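Local coordinates for protein APL1 (Anopheles gambiae, PDB 3O6N) that probably regulates complement-like immunity in the mosquito, as a leucine-rich repeat protein that forms a heterodimeric complex with LRIM1, at residues Trp243-Pro248 and Phe268-Arg273; Ile263-Phe268 and Ala286-Gly291; Val26-Gln31 and Ser55-Leu60. One frame throughout, in Å; residues are numbered along the deposited sequence. Where two conformers were deposited one is given.

How the interactions relate
All three contacts join consecutive turns of one elongated leucine-rich repeat solenoid, away from its long run of parallel strands. Interaction 1 packs two loops, whereas interactions 2 and 3 lie on separate short parallel pairs, 262-264 with 286-288 and 27-28 with 56-57. Interaction 3 comes first along the chain, near the N-terminal end; its centre lies about 53 Å from that of interaction 1 and about 60 Å from that of interaction 2, on the opposite side of the chain's centre. Interactions 1 and 2 have centres about 12 Å apart and interleave along the sequence, sharing F268. Neighbouring repeats are thus tied one to the next both near the N-terminus and in the C-terminal half.

Interaction 1: Trp243-Pro248 and Phe268-Arg273; sequences WLLNYP and FVKMQR
L244 meets two side chains of 268-273 at once: its CD1 comes obliquely to the F268 ring, 3.7 Å from CE1, while its CB lies 3.9 Å from M271 CE. The M271 chain bends at chi2 (-76°), which turns the thioether back toward 243-248 although CB points away; SD ends 3.7 Å from Y247 O. On the exposed outer side, L245 CD1 approaches V269 CG2, but L245 has two conformers and this holds for one of them, so the contact is doubtful. The polar tie is Q272 N to P248 O, 3.1 Å, nearly straight at 172° and in the carbonyl plane. P248 O also accepts from a water at 2.7 Å, and that water accepts from R273 N, so one carbonyl grips two consecutive amides, the second indirectly. The Q272 side chain runs alongside the proline, OE1 lying 3.4 Å from P248 CB. Behind these contacts, a 3-10 segment at 243-246 sets out L244 and L245, and a type I turn from F268 to M271, with M271 N bonded to F268 O at 3.0 Å, presents the other half. Such stacking of successive inter-strand loops, here those leading into 252-254 and 276-278, is what a leucine-rich repeat solenoid does.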
loop_
_atom_site.group_PDB
_atom_site.type_symbol
_atom_site.label_atom_id
_atom_site.label_comp_id
_atom_site.label_asym_id
_atom_site.label_seq_id
_atom_site.Cartn_x
_atom_site.Cartn_y
_atom_site.Cartn_z
ATOM N N TRP A 243 5.979 -7.645 17.779
ATOM C CA TRP A 243 4.650 -7.074 17.576
ATOM C C TRP A 243 3.753 -7.934 16.676
ATOM O O TRP A 243 2.541 -7.766 16.664
ATOM C CB TRP A 243 4.778 -5.662 16.999
ATOM C CG TRP A 243 5.774 -5.599 15.891
ATOM C CD1 TRP A 243 7.103 -5.316 15.999
ATOM C CD2 TRP A 243 5.528 -5.853 14.508
ATOM N NE1 TRP A 243 7.700 -5.370 14.765
ATOM C CE2 TRP A 243 6.754 -5.701 13.830
ATOM C CE3 TRP A 243 4.388 -6.192 13.772
ATOM C CZ2 TRP A 243 6.873 -5.869 12.454
ATOM C CZ3 TRP A 243 4.509 -6.366 12.404
ATOM C CH2 TRP A 243 5.743 -6.206 11.760
ATOM N N LEU A 244 4.345 -8.855 15.923
ATOM C CA LEU A 244 3.562 -9.741 15.061
ATOM C C LEU A 244 2.568 -10.612 15.837
ATOM O O LEU A 244 1.595 -11.115 15.272
ATOM C CB LEU A 244 4.489 -10.621 14.211
ATOM C CG LEU A 244 5.088 -9.945 12.977
ATOM C CD1 LEU A 244 6.181 -10.809 12.354
ATOM C CD2 LEU A 244 4.005 -9.628 11.955
ATOM N N LEU A 245 2.819 -10.783 17.132
ATOM C CA LEU A 245 1.956 -11.595 17.982
ATOM C C LEU A 245 0.550 -11.010 18.050
ATOM O O LEU A 245 -0.407 -11.703 18.392
ATOM C CB LEU A 245 2.540 -11.681 19.394
ATOM C CG LEU A 245 2.033 -12.833 20.263
ATOM C CD1 LEU A 245 2.532 -14.161 19.709
ATOM C CD2 LEU A 245 2.475 -12.654 21.704
ATOM N N ASN A 246 0.431 -9.729 17.719
ATOM C CA ASN A 246 -0.846 -9.033 17.824
ATOM C C ASN A 246 -1.746 -9.164 16.599
ATOM O O ASN A 246 -2.848 -8.614 16.574
ATOM C CB ASN A 246 -0.605 -7.565 18.157
ATOM C CG ASN A 246 -0.016 -7.385 19.538
ATOM O OD1 ASN A 246 -0.221 -8.221 20.416
ATOM N ND2 ASN A 246 0.720 -6.300 19.739
ATOM N N TYR A 247 -1.283 -9.907 15.595
ATOM C CA TYR A 247 -1.996 -10.005 14.320
ATOM C C TYR A 247 -2.187 -11.453 13.873
ATOM O O TYR A 247 -1.610 -11.887 12.877
ATOM C CB TYR A 247 -1.283 -9.151 13.256
ATOM C CG TYR A 247 -1.038 -7.760 13.789
ATOM C CD1 TYR A 247 -2.093 -6.867 13.947
ATOM C CD2 TYR A 247 0.225 -7.358 14.197
ATOM C CE1 TYR A 247 -1.893 -5.607 14.473
ATOM C CE2 TYR A 247 0.437 -6.092 14.725
ATOM C CZ TYR A 247 -0.629 -5.223 14.857
ATOM O OH TYR A 247 -0.435 -3.967 15.381
ATOM N N PRO A 248 -3.021 -12.199 14.616
ATOM C CA PRO A 248 -3.204 -13.643 14.426
ATOM C C PRO A 248 -3.888 -14.013 13.108
ATOM O O PRO A 248 -3.832 -15.175 12.695
ATOM C CB PRO A 248 -4.073 -14.046 15.623
ATOM C CG PRO A 248 -4.834 -12.802 15.961
ATOM C CD PRO A 248 -3.881 -11.669 15.694
ATOM N N PHE A 268 5.344 -15.856 15.897
ATOM C CA PHE A 268 4.413 -16.432 14.930
ATOM C C PHE A 268 3.494 -17.507 15.513
ATOM O O PHE A 268 2.654 -18.052 14.802
ATOM C CB PHE A 268 5.190 -17.021 13.737
ATOM C CG PHE A 268 6.049 -16.015 13.013
ATOM C CD1 PHE A 268 5.522 -15.248 11.987
ATOM C CD2 PHE A 268 7.375 -15.830 13.367
ATOM C CE1 PHE A 268 6.303 -14.319 11.323
ATOM C CE2 PHE A 268 8.164 -14.900 12.705
ATOM C CZ PHE A 268 7.623 -14.143 11.681
ATOM N N VAL A 269 3.645 -17.810 16.800
ATOM C CA VAL A 269 2.925 -18.935 17.395
ATOM C C VAL A 269 1.407 -18.760 17.402
ATOM O O VAL A 269 0.665 -19.734 17.545
ATOM C CB VAL A 269 3.397 -19.233 18.841
ATOM C CG1 VAL A 269 4.883 -19.558 18.863
ATOM C CG2 VAL A 269 3.079 -18.063 19.758
ATOM N N LYS A 270 0.947 -17.522 17.256
ATOM C CA LYS A 270 -0.486 -17.242 17.277
ATOM C C LYS A 270 -1.061 -17.123 15.873
ATOM O O LYS A 270 -2.258 -16.879 15.704
ATOM C CB LYS A 270 -0.784 -15.963 18.065
ATOM C CG LYS A 270 -0.343 -16.004 19.516
ATOM C CD LYS A 270 -0.893 -17.221 20.230
ATOM C CE LYS A 270 -0.450 -17.248 21.686
ATOM N NZ LYS A 270 -0.583 -18.606 22.294
ATOM N N MET A 271 -0.206 -17.282 14.866
ATOM C CA MET A 271 -0.645 -17.198 13.478
ATOM C C MET A 271 -1.542 -18.384 13.139
ATOM O O MET A 271 -1.122 -19.535 13.225
ATOM C CB MET A 271 0.557 -17.176 12.533
ATOM C CG MET A 271 1.519 -16.016 12.756
ATOM S SD MET A 271 0.876 -14.471 12.100
ATOM C CE MET A 271 2.172 -13.312 12.536
ATOM N N GLN A 272 -2.777 -18.097 12.745
ATOM C CA GLN A 272 -3.740 -19.145 12.429
ATOM C C GLN A 272 -3.737 -19.532 10.953
ATOM O O GLN A 272 -4.140 -20.636 10.598
ATOM C CB GLN A 272 -5.146 -18.692 12.823
ATOM C CG GLN A 272 -5.341 -18.477 14.311
ATOM C CD GLN A 272 -6.528 -17.583 14.611
ATOM O OE1 GLN A 272 -6.369 -16.390 14.869
ATOM N NE2 GLN A 272 -7.728 -18.154 14.570
ATOM N N ARG A 273 -3.295 -18.623 10.089
ATOM C CA ARG A 273 -3.438 -18.844 8.653
ATOM C C ARG A 273 -2.382 -18.151 7.795
ATOM O O ARG A 273 -2.586 -17.951 6.600
ATOM C CB ARG A 273 -4.830 -18.406 8.197
ATOM C CG ARG A 273 -5.163 -16.990 8.594
ATOM C CD ARG A 273 -6.493 -16.540 8.016
ATOM N NE ARG A 273 -6.788 -15.166 8.406
ATOM C CZ ARG A 273 -7.682 -14.389 7.804
ATOM N NH1 ARG A 273 -8.376 -14.848 6.768
ATOM N NH2 ARG A 273 -7.874 -13.151 8.235
HETATM O O HOH W 1 -2.169 -15.961 10.652
#

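Interaction 2: Ile263-Phe268 and Ala286-Gly291; sequences IMYHPF and ALNLYG
Y265 lays one face of its ring directly on the backbone of G291, an unusual CH-pi contact in which the glycine CA sits 3.9 Å from the ring centroid and 30° off the ring normal. G291 has no side chain to keep the two apart, and H266 ND1 lies over the opposite face. CG of Y265 stands between its backbone N and carbonyl carbon (chi1 61°), a torsion that carries the ring across to 286-291. At the ring edge lies the N288 amide, with OD1 near the ring plane, 3.5 Å from Y265 CD2. Ring and amide planes are 63° apart, which rules out a stack. That amide is held by its own turn: OD1 accepts from Y290 N and, on a lone pair, from G291 N, both within 3.0 Å. This combination of an Asx turn and an Asx motif fixes both the edge and the face partner of the tyrosine. M264 SD adds a contact with N288 CB.

Upstream, the backbones pair in parallel, and the bridge of I263 with L287 is the one to rely on. I263 N donates to A286 O, and N288 N donates to I263 O in the shorter bond, 2.8 Å. Y265 N comes close to N288 O, but the poor angle excludes a bond. On the buried face, I263 and L287 lie side by side, with L287 CD1 3.8 Å from I263 CB, and L289 CD2 reaches toward Y265 and F268.

Strands 262-264 and 286-288 thus form a short, weakly bonded parallel pairing apart from the long run of solenoid strands. The N313 side chain bonds L289 N through OD1 and L287 O through ND2, while helix 314-317 packs against the side chains of L287, L289 and Y290.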
loop_
_atom_site.group_PDB
_atom_site.type_symbol
_atom_site.label_atom_id
_atom_site.label_comp_id
_atom_site.label_asym_id
_atom_site.label_seq_id
_atom_site.Cartn_x
_atom_site.Cartn_y
_atom_site.Cartn_z
ATOM N N ILE A 263 15.249 -14.318 12.860
ATOM C CA ILE A 263 13.845 -14.694 12.833
ATOM C C ILE A 263 13.646 -15.919 13.720
ATOM O O ILE A 263 14.245 -16.970 13.485
ATOM C CB ILE A 263 13.363 -15.007 11.401
ATOM C CG1 ILE A 263 13.288 -13.725 10.562
ATOM C CG2 ILE A 263 12.000 -15.692 11.436
ATOM C CD1 ILE A 263 12.200 -12.748 11.020
ATOM N N MET A 264 12.822 -15.766 14.751
ATOM C CA MET A 264 12.496 -16.859 15.663
ATOM C C MET A 264 11.023 -17.210 15.528
ATOM O O MET A 264 10.239 -16.422 15.012
ATOM C CB MET A 264 12.786 -16.460 17.114
ATOM C CG MET A 264 14.259 -16.301 17.445
ATOM S SD MET A 264 15.132 -17.878 17.535
ATOM C CE MET A 264 16.793 -17.319 17.910
ATOM N N TYR A 265 10.642 -18.386 16.016
ATOM C CA TYR A 265 9.269 -18.846 15.869
ATOM C C TYR A 265 8.310 -18.146 16.838
ATOM O O TYR A 265 7.103 -18.103 16.606
ATOM C CB TYR A 265 9.203 -20.359 16.068
ATOM C CG TYR A 265 9.668 -20.812 17.436
ATOM C CD1 TYR A 265 8.807 -20.788 18.528
ATOM C CD2 TYR A 265 10.965 -21.266 17.635
ATOM C CE1 TYR A 265 9.230 -21.203 19.780
ATOM C CE2 TYR A 265 11.395 -21.683 18.883
ATOM C CZ TYR A 265 10.526 -21.648 19.948
ATOM O OH TYR A 265 10.960 -22.064 21.184
ATOM N N HIS A 266 8.850 -17.587 17.914
ATOM C CA HIS A 266 8.011 -17.044 18.987
ATOM C C HIS A 266 6.915 -16.073 18.531
ATOM O O HIS A 266 5.759 -16.234 18.912
ATOM C CB HIS A 266 8.871 -16.422 20.090
ATOM C CG HIS A 266 9.774 -17.403 20.768
ATOM N ND1 HIS A 266 11.100 -17.557 20.426
ATOM C CD2 HIS A 266 9.533 -18.299 21.755
ATOM C CE1 HIS A 266 11.640 -18.496 21.181
ATOM N NE2 HIS A 266 10.711 -18.963 21.996
ATOM N N PRO A 267 7.267 -15.072 17.710
ATOM C CA PRO A 267 6.271 -14.075 17.300
ATOM C C PRO A 267 5.162 -14.642 16.411
ATOM O O PRO A 267 4.157 -13.964 16.207
ATOM C CB PRO A 267 7.098 -13.062 16.502
ATOM C CG PRO A 267 8.504 -13.269 16.945
ATOM C CD PRO A 267 8.614 -14.734 17.220
ATOM N N PHE A 268 5.344 -15.856 15.897
ATOM C CA PHE A 268 4.413 -16.432 14.930
ATOM C C PHE A 268 3.494 -17.507 15.513
ATOM O O PHE A 268 2.654 -18.052 14.802
ATOM C CB PHE A 268 5.190 -17.021 13.737
ATOM C CG PHE A 268 6.049 -16.015 13.013
ATOM C CD1 PHE A 268 5.522 -15.248 11.987
ATOM C CD2 PHE A 268 7.375 -15.830 13.367
ATOM C CE1 PHE A 268 6.303 -14.319 11.323
ATOM C CE2 PHE A 268 8.164 -14.900 12.705
ATOM C CZ PHE A 268 7.623 -14.143 11.681
ATOM N N ALA A 286 20.474 -15.575 11.729
ATOM C CA ALA A 286 19.904 -16.657 12.524
ATOM C C ALA A 286 18.444 -16.900 12.167
ATOM O O ALA A 286 17.668 -15.959 12.005
ATOM C CB ALA A 286 20.034 -16.348 14.007
ATOM N N LEU A 287 18.075 -18.171 12.062
ATOM C CA LEU A 287 16.710 -18.546 11.726
ATOM C C LEU A 287 16.267 -19.773 12.510
ATOM O O LEU A 287 16.866 -20.841 12.393
ATOM C CB LEU A 287 16.608 -18.851 10.232
ATOM C CG LEU A 287 15.269 -19.421 9.766
ATOM C CD1 LEU A 287 14.196 -18.352 9.840
ATOM C CD2 LEU A 287 15.389 -19.968 8.346
ATOM N N ASN A 288 15.216 -19.627 13.306
ATOM C CA ASN A 288 14.634 -20.775 13.989
ATOM C C ASN A 288 13.124 -20.806 13.827
ATOM O O ASN A 288 12.397 -20.139 14.561
ATOM C CB ASN A 288 15.001 -20.791 15.478
ATOM C CG ASN A 288 14.416 -21.987 16.210
ATOM O OD1 ASN A 288 13.501 -22.646 15.715
ATOM N ND2 ASN A 288 14.942 -22.274 17.401
ATOM N N LEU A 289 12.661 -21.587 12.858
ATOM C CA LEU A 289 11.241 -21.868 12.716
ATOM C C LEU A 289 10.989 -23.357 12.945
ATOM O O LEU A 289 9.984 -23.903 12.494
ATOM C CB LEU A 289 10.737 -21.443 11.329
ATOM C CG LEU A 289 10.678 -19.934 11.072
ATOM C CD1 LEU A 289 10.286 -19.651 9.624
ATOM C CD2 LEU A 289 9.718 -19.246 12.043
ATOM N N TYR A 290 11.910 -24.012 13.648
ATOM C CA TYR A 290 11.763 -25.435 13.954
ATOM C C TYR A 290 11.272 -25.697 15.380
ATOM O O TYR A 290 10.704 -26.753 15.654
ATOM C CB TYR A 290 13.056 -26.213 13.676
ATOM C CG TYR A 290 14.322 -25.567 14.198
ATOM C CD1 TYR A 290 14.821 -25.876 15.459
ATOM C CD2 TYR A 290 15.032 -24.665 13.413
ATOM C CE1 TYR A 290 15.985 -25.290 15.930
ATOM C CE2 TYR A 290 16.193 -24.076 13.873
ATOM C CZ TYR A 290 16.664 -24.388 15.131
ATOM O OH TYR A 290 17.821 -23.792 15.580
ATOM N N GLY A 291 11.488 -24.743 16.279
ATOM C CA GLY A 291 10.933 -24.841 17.621
ATOM C C GLY A 291 9.426 -25.015 17.552
ATOM O O GLY A 291 8.843 -25.837 18.264
#

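Interaction 3: Val26-Gln31 and Ser55-Leu60; sequences VHIDMQ and STMRKL
The H27 imidazole meets T56 at its edge: OG1 lies in the ring plane, 3.0 Å from ND1, in a hydrogen bond that is nearly straight (165°). A chi1 of 66° swings the T56 hydroxyl up to the ring. The other flat group, the R58 guanidinium, has D29 CB near its plane at the edge, while its NH1 bonds to Q80. Beneath these side chains the strands 27-28 and 56-57 pair in parallel. T56 N donates to V26 O, I28 N to T56 O and R58 N to I28 O, all within 2.8 Å. S55 OG prolongs the pairing by accepting from V26 N (3.0 Å) while it bonds K53 O as well. On the other face, M57 CG touches both I28 CD1 and V26 CG1, and F37 and F52 close over them. The chemistry therefore divides by face, apolar inside and polar outside. Three main-chain bonds, joined by the side-chain bonds of S55 and of H27 with T56, hold the strands together. No salt bridge takes part, since D29 OD2 and R58 NE are 6.1 Å apart.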
loop_
_atom_site.group_PDB
_atom_site.type_symbol
_atom_site.label_atom_id
_atom_site.label_comp_id
_atom_site.label_asym_id
_atom_site.label_seq_id
_atom_site.Cartn_x
_atom_site.Cartn_y
_atom_site.Cartn_z
ATOM N N VAL A 26 -14.791 22.123 -23.279
ATOM C CA VAL A 26 -14.794 23.264 -22.378
ATOM C C VAL A 26 -13.358 23.726 -22.201
ATOM O O VAL A 26 -12.483 22.928 -21.865
ATOM C CB VAL A 26 -15.360 22.901 -21.002
ATOM C CG1 VAL A 26 -15.265 24.092 -20.063
ATOM C CG2 VAL A 26 -16.791 22.413 -21.124
ATOM N N HIS A 27 -13.107 25.008 -22.438
ATOM C CA HIS A 27 -11.758 25.537 -22.284
ATOM C C HIS A 27 -11.742 26.847 -21.515
ATOM O O HIS A 27 -12.058 27.911 -22.051
ATOM C CB HIS A 27 -11.070 25.666 -23.643
ATOM C CG HIS A 27 -10.860 24.350 -24.324
ATOM N ND1 HIS A 27 -9.968 23.408 -23.859
ATOM C CD2 HIS A 27 -11.446 23.807 -25.417
ATOM C CE1 HIS A 27 -10.004 22.346 -24.645
ATOM N NE2 HIS A 27 -10.893 22.563 -25.598
ATOM N N ILE A 28 -11.388 26.744 -20.238
ATOM C CA ILE A 28 -11.310 27.893 -19.352
ATOM C C ILE A 28 -9.889 27.987 -18.836
ATOM O O ILE A 28 -9.359 27.016 -18.296
ATOM C CB ILE A 28 -12.243 27.718 -18.137
ATOM C CG1 ILE A 28 -13.693 27.533 -18.591
ATOM C CG2 ILE A 28 -12.114 28.899 -17.180
ATOM C CD1 ILE A 28 -14.641 27.210 -17.456
ATOM N N ASP A 29 -9.256 29.139 -19.015
ATOM C CA ASP A 29 -7.957 29.361 -18.394
ATOM C C ASP A 29 -8.104 30.326 -17.223
ATOM O O ASP A 29 -9.217 30.707 -16.861
ATOM C CB ASP A 29 -6.919 29.854 -19.407
ATOM C CG ASP A 29 -7.393 31.054 -20.195
ATOM O OD1 ASP A 29 -7.358 32.175 -19.647
ATOM O OD2 ASP A 29 -7.787 30.876 -21.367
ATOM N N MET A 30 -6.980 30.705 -16.624
ATOM C CA MET A 30 -7.001 31.596 -15.472
ATOM C C MET A 30 -7.615 32.946 -15.842
ATOM O O MET A 30 -8.360 33.536 -15.059
ATOM C CB MET A 30 -5.584 31.788 -14.931
ATOM C CG MET A 30 -4.787 30.495 -14.823
ATOM S SD MET A 30 -5.338 29.418 -13.485
ATOM C CE MET A 30 -4.205 29.896 -12.180
ATOM N N GLN A 31 -7.304 33.418 -17.046
ATOM C CA GLN A 31 -7.765 34.723 -17.513
ATOM C C GLN A 31 -9.271 34.764 -17.757
ATOM O O GLN A 31 -9.939 35.735 -17.400
ATOM C CB GLN A 31 -7.027 35.118 -18.797
ATOM C CG GLN A 31 -5.511 35.142 -18.668
ATOM C CD GLN A 31 -4.821 35.474 -19.977
ATOM O OE1 GLN A 31 -5.468 35.622 -21.014
ATOM N NE2 GLN A 31 -3.498 35.592 -19.937
ATOM N N SER A 55 -11.647 18.543 -22.376
ATOM C CA SER A 55 -11.855 19.833 -21.723
ATOM C C SER A 55 -10.696 20.231 -20.815
ATOM O O SER A 55 -9.946 19.379 -20.329
ATOM C CB SER A 55 -13.152 19.817 -20.913
ATOM O OG SER A 55 -14.273 19.557 -21.739
ATOM N N THR A 56 -10.561 21.535 -20.598
ATOM C CA THR A 56 -9.613 22.082 -19.636
ATOM C C THR A 56 -10.264 23.217 -18.846
ATOM O O THR A 56 -10.914 24.095 -19.417
ATOM C CB THR A 56 -8.340 22.615 -20.321
ATOM O OG1 THR A 56 -8.667 23.749 -21.133
ATOM C CG2 THR A 56 -7.708 21.541 -21.194
ATOM N N MET A 57 -10.099 23.184 -17.530
ATOM C CA MET A 57 -10.569 24.260 -16.669
ATOM C C MET A 57 -9.482 24.590 -15.661
ATOM O O MET A 57 -9.446 24.021 -14.570
ATOM C CB MET A 57 -11.854 23.859 -15.941
ATOM C CG MET A 57 -13.064 23.677 -16.848
ATOM S SD MET A 57 -14.605 23.599 -15.915
ATOM C CE MET A 57 -14.436 22.028 -15.075
ATOM N N ARG A 58 -8.593 25.505 -16.029
ATOM C CA ARG A 58 -7.436 25.806 -15.191
ATOM C C ARG A 58 -7.857 26.402 -13.846
ATOM O O ARG A 58 -7.160 26.252 -12.841
ATOM C CB ARG A 58 -6.442 26.691 -15.947
ATOM C CG ARG A 58 -6.127 26.133 -17.334
ATOM C CD ARG A 58 -4.773 26.565 -17.875
ATOM N NE ARG A 58 -4.596 26.146 -19.267
ATOM C CZ ARG A 58 -4.102 24.969 -19.649
ATOM N NH1 ARG A 58 -3.725 24.072 -18.747
ATOM N NH2 ARG A 58 -3.987 24.685 -20.940
ATOM N N LYS A 59 -9.008 27.065 -13.835
ATOM C CA LYS A 59 -9.661 27.433 -12.584
ATOM C C LYS A 59 -11.088 26.902 -12.608
ATOM O O LYS A 59 -11.829 27.148 -13.557
ATOM C CB LYS A 59 -9.659 28.951 -12.381
ATOM C CG LYS A 59 -10.449 29.402 -11.161
ATOM C CD LYS A 59 -10.277 30.892 -10.888
ATOM C CE LYS A 59 -11.034 31.304 -9.629
ATOM N NZ LYS A 59 -10.767 32.717 -9.243
ATOM N N LEU A 60 -11.463 26.156 -11.575
ATOM C CA LEU A 60 -12.822 25.638 -11.472
ATOM C C LEU A 60 -13.774 26.758 -11.054
ATOM O O LEU A 60 -13.650 27.301 -9.958
ATOM C CB LEU A 60 -12.878 24.496 -10.458
ATOM C CG LEU A 60 -14.225 23.781 -10.326
ATOM C CD1 LEU A 60 -14.558 23.008 -11.602
ATOM C CD2 LEU A 60 -14.222 22.862 -9.120
#